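Local coordinates for coelenterazine-binding protein with bound coelenterazine (Renilla muelleri, PDB 2HPS), which binds the luciferin coelenterazine and, once calcium is bound, makes it available for reaction with luciferase and oxygen, at residues L38-I43 / E55-E60; D109-D114 / K125-A130; V164-F169 / A175-F180. All blocks are in the same frame, centred on the assembly; numbering follows the deposited sequence.

Contact 1 (L38-I43 / E55-E60); sequences LIAVRI and EETRQE. With CTZ (c2-hydroxy-coelenterazine), chain B.
In the N-terminal pair of EF-hands, the exiting helix of EF-hand 1 lies almost antiparallel to the entering helix of EF-hand 2, with A40 and I43 against T57 and the backbone of R58. The short axes come within 9.0 Å at 155°, and the seam is purely apolar, without a hydrogen bond across it. The methyl A40 CB meets R58 CA at 4.0 Å, pressing on the second helix. T57 CG2 lies 4.1 Å from A40 CB and 4.0 Å from I43 CG2, where two branched side chains meet methyl to methyl. T57 can do this because its methyl is anti to the backbone N, while OG1 (chi1 -55°) turns back to bond K53 O within its own helix; the hydroxyl is satisfied away from the seam. On another side of helix 33-47, I39 turns to the coelenterazine pocket, its CG2 3.5 Å from CTZ C10 and its CD1 3.7 Å from CTZ C16 of the hydroxyphenyl ring. F61, one turn beyond T57, touches I39, A40 and I43. I43 also packs on M107 and C110 of helix 102-111 and on F127 and V131 of helix 121-131, so the seam borders EF-hand 3.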
loop_
_atom_site.group_PDB
_atom_site.type_symbol
_atom_site.label_atom_id
_atom_site.label_comp_id
_atom_site.label_asym_id
_atom_site.label_seq_id
_atom_site.Cartn_x
_atom_site.Cartn_y
_atom_site.Cartn_z
ATOM N N LEU A 38 7.610 9.728 5.154
ATOM C CA LEU A 38 6.593 10.180 6.095
ATOM C C LEU A 38 5.607 9.064 6.441
ATOM O O LEU A 38 5.187 8.934 7.586
ATOM C CB LEU A 38 5.841 11.391 5.534
ATOM C CG LEU A 38 4.671 11.947 6.365
ATOM C CD1 LEU A 38 5.106 12.406 7.750
ATOM C CD2 LEU A 38 3.983 13.102 5.588
ATOM N N ILE A 39 5.224 8.284 5.432
ATOM C CA ILE A 39 4.356 7.118 5.652
ATOM C C ILE A 39 5.004 6.131 6.631
ATOM O O ILE A 39 4.374 5.705 7.602
ATOM C CB ILE A 39 4.003 6.443 4.317
ATOM C CG1 ILE A 39 3.148 7.407 3.499
ATOM C CG2 ILE A 39 3.266 5.096 4.561
ATOM C CD1 ILE A 39 2.952 7.010 2.068
ATOM N N ALA A 40 6.281 5.809 6.411
ATOM C CA ALA A 40 6.980 4.906 7.324
ATOM C C ALA A 40 7.041 5.474 8.756
ATOM O O ALA A 40 6.901 4.745 9.735
ATOM C CB ALA A 40 8.384 4.572 6.779
ATOM N N VAL A 41 7.240 6.786 8.880
ATOM C CA VAL A 41 7.231 7.427 10.204
ATOM C C VAL A 41 5.852 7.323 10.888
ATOM O O VAL A 41 5.748 7.067 12.097
ATOM C CB VAL A 41 7.686 8.909 10.111
ATOM C CG1 VAL A 41 7.348 9.668 11.402
ATOM C CG2 VAL A 41 9.189 8.981 9.805
ATOM N N ARG A 42 4.789 7.528 10.115
ATOM C CA ARG A 42 3.449 7.387 10.666
ATOM C C ARG A 42 3.190 5.940 11.115
ATOM O O ARG A 42 2.551 5.711 12.153
ATOM C CB ARG A 42 2.413 7.873 9.650
ATOM C CG ARG A 42 2.449 9.410 9.444
ATOM C CD ARG A 42 1.355 9.786 8.452
ATOM N NE ARG A 42 1.221 11.235 8.279
ATOM C CZ ARG A 42 0.449 11.776 7.346
ATOM N NH1 ARG A 42 -0.224 10.975 6.527
ATOM N NH2 ARG A 42 0.354 13.102 7.222
ATOM N N ILE A 43 3.693 4.982 10.327
ATOM C CA ILE A 43 3.549 3.550 10.635
ATOM C C ILE A 43 4.233 3.242 11.975
ATOM O O ILE A 43 3.640 2.632 12.870
ATOM C CB ILE A 43 4.110 2.661 9.489
ATOM C CG1 ILE A 43 3.167 2.692 8.284
ATOM C CG2 ILE A 43 4.316 1.193 9.966
ATOM C CD1 ILE A 43 3.777 2.173 6.988
ATOM N N GLU A 55 13.407 1.544 12.043
ATOM C CA GLU A 55 14.407 1.732 10.995
ATOM C C GLU A 55 14.265 0.680 9.888
ATOM O O GLU A 55 14.445 0.995 8.717
ATOM C CB GLU A 55 15.843 1.758 11.561
ATOM C CG GLU A 55 16.957 1.976 10.506
ATOM C CD GLU A 55 16.905 3.342 9.792
ATOM O OE1 GLU A 55 16.065 4.213 10.141
ATOM O OE2 GLU A 55 17.722 3.546 8.868
ATOM N N GLU A 56 13.948 -0.563 10.258
ATOM C CA GLU A 56 13.716 -1.608 9.260
ATOM C C GLU A 56 12.545 -1.199 8.340
ATOM O O GLU A 56 12.611 -1.365 7.118
ATOM C CB GLU A 56 13.414 -2.935 9.956
ATOM C CG GLU A 56 14.632 -3.584 10.600
ATOM C CD GLU A 56 14.273 -4.778 11.475
ATOM O OE1 GLU A 56 13.220 -5.420 11.238
ATOM O OE2 GLU A 56 15.057 -5.087 12.412
ATOM N N THR A 57 11.505 -0.639 8.944
ATOM C CA THR A 57 10.339 -0.137 8.188
ATOM C C THR A 57 10.765 0.994 7.250
ATOM O O THR A 57 10.469 0.957 6.048
ATOM C CB THR A 57 9.206 0.334 9.123
ATOM O OG1 THR A 57 8.864 -0.731 10.025
ATOM C CG2 THR A 57 7.952 0.758 8.323
ATOM N N ARG A 58 11.500 1.976 7.778
ATOM C CA ARG A 58 12.050 3.041 6.917
ATOM C C ARG A 58 12.910 2.492 5.760
ATOM O O ARG A 58 12.766 2.912 4.616
ATOM C CB ARG A 58 12.827 4.069 7.756
ATOM C CG ARG A 58 12.884 5.471 7.123
ATOM C CD ARG A 58 13.768 6.445 7.932
ATOM N NE ARG A 58 15.155 5.968 8.047
ATOM C CZ ARG A 58 16.158 6.346 7.258
ATOM N NH1 ARG A 58 15.958 7.238 6.282
ATOM N NH2 ARG A 58 17.372 5.836 7.446
ATOM N N GLN A 59 13.812 1.556 6.059
ATOM C CA GLN A 59 14.688 1.004 5.043
ATOM C C GLN A 59 13.903 0.280 3.940
ATOM O O GLN A 59 14.260 0.372 2.767
ATOM C CB GLN A 59 15.730 0.084 5.685
ATOM C CG GLN A 59 16.812 0.865 6.446
ATOM C CD GLN A 59 17.629 1.789 5.545
ATOM O OE1 GLN A 59 17.930 1.455 4.398
ATOM N NE2 GLN A 59 17.985 2.965 6.067
ATOM N N GLU A 60 12.819 -0.392 4.322
ATOM C CA GLU A 60 12.023 -1.103 3.312
ATOM C C GLU A 60 11.325 -0.079 2.427
ATOM O O GLU A 60 11.321 -0.217 1.195
ATOM C CB GLU A 60 11.031 -2.095 3.934
ATOM C CG GLU A 60 10.204 -2.895 2.890
ATOM C CD GLU A 60 11.037 -3.752 1.900
ATOM O OE1 GLU A 60 12.283 -3.926 2.042
ATOM O OE2 GLU A 60 10.427 -4.263 0.935
HETATM N N1 CTZ B . -1.684 2.590 2.422
HETATM C C2 CTZ B . -1.167 3.833 2.619
HETATM C C3 CTZ B . -2.334 4.702 2.452
HETATM N N4 CTZ B . -3.429 3.991 2.193
HETATM C C5 CTZ B . -4.705 4.365 1.965
HETATM C C6 CTZ B . -5.653 3.377 1.688
HETATM N N7 CTZ B . -5.310 2.071 1.656
HETATM C C8 CTZ B . -4.043 1.664 1.891
HETATM C C9 CTZ B . -3.027 2.707 2.163
HETATM C C10 CTZ B . 0.273 4.177 2.918
HETATM C C11 CTZ B . 1.078 3.741 1.719
HETATM C C12 CTZ B . 1.975 2.681 1.843
HETATM C C13 CTZ B . 2.722 2.245 0.756
HETATM C C14 CTZ B . 2.559 2.897 -0.471
HETATM C C15 CTZ B . 1.652 3.958 -0.609
HETATM C C16 CTZ B . 0.905 4.384 0.493
HETATM O O17 CTZ B . 3.284 2.471 -1.536
HETATM O O18 CTZ B . -2.338 5.992 2.530
HETATM C C19 CTZ B . -7.062 3.770 1.466
HETATM C C20 CTZ B . -7.398 4.960 0.815
HETATM C C21 CTZ B . -8.736 5.305 0.636
HETATM C C22 CTZ B . -9.749 4.467 1.123
HETATM C C23 CTZ B . -9.429 3.290 1.785
HETATM C C24 CTZ B . -8.085 2.941 1.961
HETATM O O25 CTZ B . -11.046 4.836 0.938
HETATM C C26 CTZ B . -3.613 0.209 1.841
HETATM C C27 CTZ B . -3.874 -0.425 3.182
HETATM C C28 CTZ B . -2.830 -0.863 3.995
HETATM C C29 CTZ B . -3.122 -1.450 5.227
HETATM C C30 CTZ B . -4.457 -1.577 5.642
HETATM C C31 CTZ B . -5.501 -1.151 4.822
HETATM C C32 CTZ B . -5.206 -0.578 3.582
#

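Contact 2 (D109-D114 / K125-A130); sequences DCIDTD and KAFLQA. With CTZ (c2-hydroxy-coelenterazine), chain B.
I111 and F127 touch each other and, at the same time, the same phenyl ring of the bound coelenterazine. I111 CG1 lies over one face of the F127 ring, 3.8 Å from the ring centroid and 23° off the normal, in a CH-pi contact displaced toward the rim at CG, which it approaches to 3.5 Å. The two side chains cross at about a right angle. CG1 of I111 stands beside its own backbone N (chi1 -51°), and from there the chain carries CD1 on to CTZ C30 at 3.9 Å. F127 extends its ring with CG anti to the backbone N (chi1 177°), bringing CE2 to 3.8 Å from CTZ C29. F127 CE1, across the CG-CZ axis from CE2, meets C110 CB obliquely at 3.8 Å. The two segments are the end of the entering helix of EF-hand 3 with the first loop residues, and the latter half of its exiting helix; the loop between the helices begins at D112. That loop holds D112, D114, D116, Y118 and E123, the probable calcium ligands, but no metal is bound here. Within the loop, D112 OD1 and OD2 accept the backbone N-H groups of D116 and G117, respectively, and T113 OG1 is hydrogen-bonded to E123 OE2. I111 also touches V119 in the short strand of the loop. One residue along from F127, L128 brings CD1 to within 3.7 Å of CTZ C6 and CD2 close to the ligand's neighbouring hydroxyphenyl ring. On the side of helix 121-131 that faces helix 137-147, K125 NZ donates to Q129 OE1 at 2.9 Å, and both side chains also reach D137 OD1 at the start of helix 137-147.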
loop_
_atom_site.group_PDB
_atom_site.type_symbol
_atom_site.label_atom_id
_atom_site.label_comp_id
_atom_site.label_asym_id
_atom_site.label_seq_id
_atom_site.Cartn_x
_atom_site.Cartn_y
_atom_site.Cartn_z
ATOM N N ASP A 109 1.916 -6.694 10.111
ATOM C CA ASP A 109 2.439 -6.899 11.471
ATOM C C ASP A 109 2.145 -5.698 12.374
ATOM O O ASP A 109 1.838 -5.864 13.554
ATOM C CB ASP A 109 3.938 -7.139 11.447
ATOM C CG ASP A 109 4.299 -8.556 11.020
ATOM O OD1 ASP A 109 3.373 -9.377 10.847
ATOM O OD2 ASP A 109 5.504 -8.837 10.886
ATOM N N CYS A 110 2.267 -4.487 11.814
ATOM C CA CYS A 110 1.996 -3.262 12.582
ATOM C C CYS A 110 0.522 -3.149 12.990
ATOM O O CYS A 110 0.208 -2.661 14.085
ATOM C CB CYS A 110 2.462 -2.033 11.798
ATOM S SG CYS A 110 4.253 -1.938 11.620
ATOM N N ILE A 111 -0.385 -3.627 12.138
ATOM C CA ILE A 111 -1.813 -3.629 12.497
ATOM C C ILE A 111 -2.108 -4.679 13.579
ATOM O O ILE A 111 -2.928 -4.457 14.490
ATOM C CB ILE A 111 -2.713 -3.940 11.272
ATOM C CG1 ILE A 111 -2.368 -3.028 10.083
ATOM C CG2 ILE A 111 -4.193 -3.788 11.635
ATOM C CD1 ILE A 111 -3.085 -3.424 8.776
ATOM N N ASP A 112 -1.445 -5.825 13.431
ATOM C CA ASP A 112 -1.693 -7.056 14.197
ATOM C C ASP A 112 -1.078 -6.939 15.588
ATOM O O ASP A 112 0.024 -7.421 15.819
ATOM C CB ASP A 112 -1.080 -8.229 13.420
ATOM C CG ASP A 112 -1.327 -9.594 14.065
ATOM O OD1 ASP A 112 -2.081 -9.694 15.061
ATOM O OD2 ASP A 112 -0.742 -10.552 13.532
ATOM N N THR A 113 -1.806 -6.297 16.499
ATOM C CA THR A 113 -1.259 -5.946 17.818
ATOM C C THR A 113 -0.965 -7.150 18.698
ATOM O O THR A 113 -0.015 -7.121 19.489
ATOM C CB THR A 113 -2.138 -4.923 18.581
ATOM O OG1 THR A 113 -3.406 -5.497 18.911
ATOM C CG2 THR A 113 -2.366 -3.683 17.739
ATOM N N ASP A 114 -1.764 -8.207 18.560
ATOM C CA ASP A 114 -1.553 -9.428 19.343
ATOM C C ASP A 114 -0.505 -10.316 18.691
ATOM O O ASP A 114 -0.044 -11.289 19.292
ATOM C CB ASP A 114 -2.862 -10.196 19.512
ATOM C CG ASP A 114 -3.907 -9.395 20.258
ATOM O OD1 ASP A 114 -3.611 -8.942 21.397
ATOM O OD2 ASP A 114 -5.017 -9.212 19.707
ATOM N N LYS A 125 -8.773 0.064 11.529
ATOM C CA LYS A 125 -9.168 1.480 11.438
ATOM C C LYS A 125 -8.131 2.424 12.066
ATOM O O LYS A 125 -7.807 3.473 11.477
ATOM C CB LYS A 125 -10.551 1.677 12.069
ATOM C CG LYS A 125 -11.128 3.096 11.994
ATOM C CD LYS A 125 -12.509 3.139 12.690
ATOM C CE LYS A 125 -13.089 4.558 12.788
ATOM N NZ LYS A 125 -12.321 5.415 13.763
ATOM N N ALA A 126 -7.603 2.058 13.238
ATOM C CA ALA A 126 -6.584 2.878 13.918
ATOM C C ALA A 126 -5.334 3.010 13.056
ATOM O O ALA A 126 -4.765 4.111 12.920
ATOM C CB ALA A 126 -6.227 2.288 15.286
ATOM N N PHE A 127 -4.927 1.895 12.451
ATOM C CA PHE A 127 -3.747 1.901 11.588
ATOM C C PHE A 127 -3.971 2.732 10.316
ATOM O O PHE A 127 -3.172 3.612 9.970
ATOM C CB PHE A 127 -3.298 0.475 11.237
ATOM C CG PHE A 127 -2.131 0.436 10.285
ATOM C CD1 PHE A 127 -0.826 0.439 10.766
ATOM C CD2 PHE A 127 -2.340 0.439 8.905
ATOM C CE1 PHE A 127 0.251 0.426 9.889
ATOM C CE2 PHE A 127 -1.269 0.418 8.018
ATOM C CZ PHE A 127 0.027 0.420 8.520
ATOM N N LEU A 128 -5.075 2.463 9.634
ATOM C CA LEU A 128 -5.362 3.136 8.383
ATOM C C LEU A 128 -5.519 4.649 8.564
ATOM O O LEU A 128 -5.057 5.427 7.735
ATOM C CB LEU A 128 -6.604 2.530 7.728
ATOM C CG LEU A 128 -6.937 3.110 6.365
ATOM C CD1 LEU A 128 -5.730 3.000 5.401
ATOM C CD2 LEU A 128 -8.158 2.376 5.799
ATOM N N GLN A 129 -6.158 5.063 9.660
ATOM C CA GLN A 129 -6.336 6.497 9.921
ATOM C C GLN A 129 -5.079 7.177 10.478
ATOM O O GLN A 129 -4.993 8.409 10.497
ATOM C CB GLN A 129 -7.538 6.726 10.818
ATOM C CG GLN A 129 -8.843 6.367 10.087
ATOM C CD GLN A 129 -10.060 6.676 10.923
ATOM O OE1 GLN A 129 -10.076 6.389 12.121
ATOM N NE2 GLN A 129 -11.076 7.278 10.307
ATOM N N ALA A 130 -4.121 6.385 10.941
ATOM C CA ALA A 130 -2.808 6.930 11.296
ATOM C C ALA A 130 -2.000 7.201 10.036
ATOM O O ALA A 130 -1.413 8.277 9.888
ATOM C CB ALA A 130 -2.060 5.992 12.245
HETATM N N1 CTZ B . -1.684 2.590 2.422
HETATM C C2 CTZ B . -1.167 3.833 2.619
HETATM C C3 CTZ B . -2.334 4.702 2.452
HETATM N N4 CTZ B . -3.429 3.991 2.193
HETATM C C5 CTZ B . -4.705 4.365 1.965
HETATM C C6 CTZ B . -5.653 3.377 1.688
HETATM N N7 CTZ B . -5.310 2.071 1.656
HETATM C C8 CTZ B . -4.043 1.664 1.891
HETATM C C9 CTZ B . -3.027 2.707 2.163
HETATM C C10 CTZ B . 0.273 4.177 2.918
HETATM C C11 CTZ B . 1.078 3.741 1.719
HETATM C C12 CTZ B . 1.975 2.681 1.843
HETATM C C13 CTZ B . 2.722 2.245 0.756
HETATM C C14 CTZ B . 2.559 2.897 -0.471
HETATM C C15 CTZ B . 1.652 3.958 -0.609
HETATM C C16 CTZ B . 0.905 4.384 0.493
HETATM O O17 CTZ B . 3.284 2.471 -1.536
HETATM O O18 CTZ B . -2.338 5.992 2.530
HETATM C C19 CTZ B . -7.062 3.770 1.466
HETATM C C20 CTZ B . -7.398 4.960 0.815
HETATM C C21 CTZ B . -8.736 5.305 0.636
HETATM C C22 CTZ B . -9.749 4.467 1.123
HETATM C C23 CTZ B . -9.429 3.290 1.785
HETATM C C24 CTZ B . -8.085 2.941 1.961
HETATM O O25 CTZ B . -11.046 4.836 0.938
HETATM C C26 CTZ B . -3.613 0.209 1.841
HETATM C C27 CTZ B . -3.874 -0.425 3.182
HETATM C C28 CTZ B . -2.830 -0.863 3.995
HETATM C C29 CTZ B . -3.122 -1.450 5.227
HETATM C C30 CTZ B . -4.457 -1.577 5.642
HETATM C C31 CTZ B . -5.501 -1.151 4.822
HETATM C C32 CTZ B . -5.206 -0.578 3.582
#

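Contact 3 (V164-F169 / A175-F180); sequences VNDFLF and ALANAF. With CTZ (c2-hydroxy-coelenterazine), chain B.
V164, D166 and F167 of the exiting helix of EF-hand 4 meet L176, A177 and F180 of the short, weakly bonded helix 175-180 near the C-terminus, the two axes crossing at 81°. Among the aromatic contacts, F180 turns its edge toward the face of F167 in an offset edge-to-face pair, the centroids 5.7 Å apart and the planes at 73°. F180 CD2 comes to 3.7 Å from F167 CG, and equally close to F167 CB. Apolar packing continues at the tip of the same ring, where V164 CG2 meets F180 CZ at 3.8 Å. No hydrogen bond spans the segments. A177 O lies in the plane of the F167 ring, 3.4 Å from CD1 at its edge. D166, in one of two modelled conformers, sets OD2 3.7 Å from L176 CB and OD1 3.8 Å from A177 CB, with OD2 hydrogen-bonded to T174 OG1. F167 also stacks on Y181 and touches M16 of helix 6-21. The ligand contacts all come from F180. Its CG is anti to the backbone N (chi1 -169°), which lays one ring face against the coelenterazine benzyl group, F180 CE1 lying 3.4 Å from CTZ C27. The backbone atom F180 O stands 2.8 Å from CTZ N7.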
loop_
_atom_site.group_PDB
_atom_site.type_symbol
_atom_site.label_atom_id
_atom_site.label_comp_id
_atom_site.label_asym_id
_atom_site.label_seq_id
_atom_site.Cartn_x
_atom_site.Cartn_y
_atom_site.Cartn_z
ATOM N N VAL A 164 -3.350 -7.931 -1.243
ATOM C CA VAL A 164 -2.083 -7.294 -1.646
ATOM C C VAL A 164 -1.620 -7.812 -3.002
ATOM O O VAL A 164 -1.281 -7.038 -3.901
ATOM C CB VAL A 164 -0.986 -7.539 -0.585
ATOM C CG1 VAL A 164 0.358 -7.086 -1.095
ATOM C CG2 VAL A 164 -1.354 -6.814 0.713
ATOM N N ASN A 165 -1.591 -9.128 -3.175
ATOM C CA ASN A 165 -1.190 -9.684 -4.468
ATOM C C ASN A 165 -2.091 -9.251 -5.611
ATOM O O ASN A 165 -1.620 -8.950 -6.706
ATOM C CB ASN A 165 -1.102 -11.207 -4.374
ATOM C CG ASN A 165 0.225 -11.651 -3.814
ATOM O OD1 ASN A 165 1.242 -11.564 -4.506
ATOM N ND2 ASN A 165 0.238 -12.117 -2.565
ATOM N N ASP A 166 -3.395 -9.226 -5.359
ATOM C CA ASP A 166 -4.314 -8.851 -6.419
ATOM C C ASP A 166 -4.119 -7.375 -6.808
ATOM O O ASP A 166 -4.079 -7.034 -7.997
ATOM C CB ASP A 166 -5.703 -9.063 -5.799
ATOM C CG ASP A 166 -6.834 -8.766 -6.736
ATOM O OD1 ASP A 166 -6.588 -8.417 -7.914
ATOM O OD2 ASP A 166 -7.984 -8.905 -6.257
ATOM N N PHE A 167 -3.950 -6.521 -5.809
ATOM C CA PHE A 167 -3.704 -5.105 -6.093
ATOM C C PHE A 167 -2.382 -4.907 -6.838
ATOM O O PHE A 167 -2.339 -4.216 -7.849
ATOM C CB PHE A 167 -3.718 -4.289 -4.817
ATOM C CG PHE A 167 -3.602 -2.803 -5.070
ATOM C CD1 PHE A 167 -4.729 -2.065 -5.422
ATOM C CD2 PHE A 167 -2.373 -2.158 -4.988
ATOM C CE1 PHE A 167 -4.641 -0.692 -5.683
ATOM C CE2 PHE A 167 -2.272 -0.771 -5.246
ATOM C CZ PHE A 167 -3.406 -0.039 -5.581
ATOM N N LEU A 168 -1.308 -5.520 -6.341
ATOM C CA LEU A 168 0.023 -5.265 -6.906
ATOM C C LEU A 168 0.274 -5.896 -8.275
ATOM O O LEU A 168 0.980 -5.303 -9.101
ATOM C CB LEU A 168 1.118 -5.688 -5.911
ATOM C CG LEU A 168 1.292 -4.815 -4.663
ATOM C CD1 LEU A 168 2.396 -5.446 -3.812
ATOM C CD2 LEU A 168 1.616 -3.350 -4.999
ATOM N N PHE A 169 -0.294 -7.075 -8.533
ATOM C CA PHE A 169 0.013 -7.829 -9.744
ATOM C C PHE A 169 -1.158 -8.126 -10.673
ATOM O O PHE A 169 -0.945 -8.601 -11.796
ATOM C CB PHE A 169 0.710 -9.158 -9.387
ATOM C CG PHE A 169 1.972 -8.965 -8.615
ATOM C CD1 PHE A 169 3.084 -8.409 -9.217
ATOM C CD2 PHE A 169 2.044 -9.334 -7.270
ATOM C CE1 PHE A 169 4.257 -8.225 -8.497
ATOM C CE2 PHE A 169 3.206 -9.147 -6.549
ATOM C CZ PHE A 169 4.310 -8.587 -7.159
ATOM N N ALA A 175 -13.021 -6.709 -6.965
ATOM C CA ALA A 175 -13.543 -5.908 -5.852
ATOM C C ALA A 175 -12.440 -5.556 -4.849
ATOM O O ALA A 175 -12.396 -4.441 -4.333
ATOM C CB ALA A 175 -14.668 -6.658 -5.156
ATOM N N LEU A 176 -11.546 -6.504 -4.580
ATOM C CA LEU A 176 -10.503 -6.288 -3.573
ATOM C C LEU A 176 -9.525 -5.229 -4.056
ATOM O O LEU A 176 -9.185 -4.291 -3.314
ATOM C CB LEU A 176 -9.764 -7.597 -3.251
ATOM C CG LEU A 176 -10.599 -8.665 -2.518
ATOM C CD1 LEU A 176 -9.791 -9.947 -2.363
ATOM C CD2 LEU A 176 -11.064 -8.136 -1.156
ATOM N N ALA A 177 -9.101 -5.350 -5.313
ATOM C CA ALA A 177 -8.144 -4.360 -5.846
ATOM C C ALA A 177 -8.790 -2.987 -5.967
ATOM O O ALA A 177 -8.140 -1.953 -5.778
ATOM C CB ALA A 177 -7.583 -4.829 -7.165
ATOM N N ASN A 178 -10.081 -2.960 -6.287
ATOM C CA ASN A 178 -10.824 -1.700 -6.351
ATOM C C ASN A 178 -11.041 -1.019 -4.998
ATOM O O ASN A 178 -11.440 0.149 -4.957
ATOM C CB ASN A 178 -12.188 -1.917 -7.024
ATOM C CG ASN A 178 -12.098 -2.049 -8.557
ATOM O OD1 ASN A 178 -11.037 -1.830 -9.183
ATOM N ND2 ASN A 178 -13.246 -2.396 -9.176
ATOM N N ALA A 179 -10.782 -1.744 -3.904
ATOM C CA ALA A 179 -11.074 -1.228 -2.561
ATOM C C ALA A 179 -9.839 -0.941 -1.703
ATOM O O ALA A 179 -9.897 -0.089 -0.805
ATOM C CB ALA A 179 -11.990 -2.180 -1.819
ATOM N N PHE A 180 -8.748 -1.659 -1.973
ATOM C CA PHE A 180 -7.550 -1.654 -1.105
ATOM C C PHE A 180 -7.010 -0.251 -0.813
ATOM O O PHE A 180 -6.658 0.052 0.346
ATOM C CB PHE A 180 -6.457 -2.538 -1.721
ATOM C CG PHE A 180 -5.269 -2.835 -0.805
ATOM C CD1 PHE A 180 -5.434 -3.017 0.565
ATOM C CD2 PHE A 180 -3.986 -3.006 -1.352
ATOM C CE1 PHE A 180 -4.329 -3.303 1.382
ATOM C CE2 PHE A 180 -2.889 -3.302 -0.543
ATOM C CZ PHE A 180 -3.058 -3.453 0.829
HETATM N N1 CTZ B . -1.684 2.590 2.422
HETATM C C2 CTZ B . -1.167 3.833 2.619
HETATM C C3 CTZ B . -2.334 4.702 2.452
HETATM N N4 CTZ B . -3.429 3.991 2.193
HETATM C C5 CTZ B . -4.705 4.365 1.965
HETATM C C6 CTZ B . -5.653 3.377 1.688
HETATM N N7 CTZ B . -5.310 2.071 1.656
HETATM C C8 CTZ B . -4.043 1.664 1.891
HETATM C C9 CTZ B . -3.027 2.707 2.163
HETATM C C10 CTZ B . 0.273 4.177 2.918
HETATM C C11 CTZ B . 1.078 3.741 1.719
HETATM C C12 CTZ B . 1.975 2.681 1.843
HETATM C C13 CTZ B . 2.722 2.245 0.756
HETATM C C14 CTZ B . 2.559 2.897 -0.471
HETATM C C15 CTZ B . 1.652 3.958 -0.609
HETATM C C16 CTZ B . 0.905 4.384 0.493
HETATM O O17 CTZ B . 3.284 2.471 -1.536
HETATM O O18 CTZ B . -2.338 5.992 2.530
HETATM C C19 CTZ B . -7.062 3.770 1.466
HETATM C C20 CTZ B . -7.398 4.960 0.815
HETATM C C21 CTZ B . -8.736 5.305 0.636
HETATM C C22 CTZ B . -9.749 4.467 1.123
HETATM C C23 CTZ B . -9.429 3.290 1.785
HETATM C C24 CTZ B . -8.085 2.941 1.961
HETATM O O25 CTZ B . -11.046 4.836 0.938
HETATM C C26 CTZ B . -3.613 0.209 1.841
HETATM C C27 CTZ B . -3.874 -0.425 3.182
HETATM C C28 CTZ B . -2.830 -0.863 3.995
HETATM C C29 CTZ B . -3.122 -1.450 5.227
HETATM C C30 CTZ B . -4.457 -1.577 5.642
HETATM C C31 CTZ B . -5.501 -1.151 4.822
HETATM C C32 CTZ B . -5.206 -0.578 3.582
#

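Overall arrangement
All three contacts are buried and all touch the same coelenterazine, approaching it from different parts of the EF-hand fold. Contacts 1 and 3 lie on opposite sides of the chain's centre, with nearest atoms about 9 Å apart. Contact 1 joins neighbouring EF-hands, contact 2 the two helices of one hand, and contact 3 a hand to the C-terminal helix. Contacts 1 and 2 touch directly, I43 CG2 lying 3.5 Å from C110 SG, whereas contact 3 touches neither. Chemistry shifts accordingly: aliphatic methyls in contact 1, an aliphatic group on an aromatic face in contact 2, and an aromatic pair in contact 3. The ligand's benzyl group is shared between contacts 2 and 3.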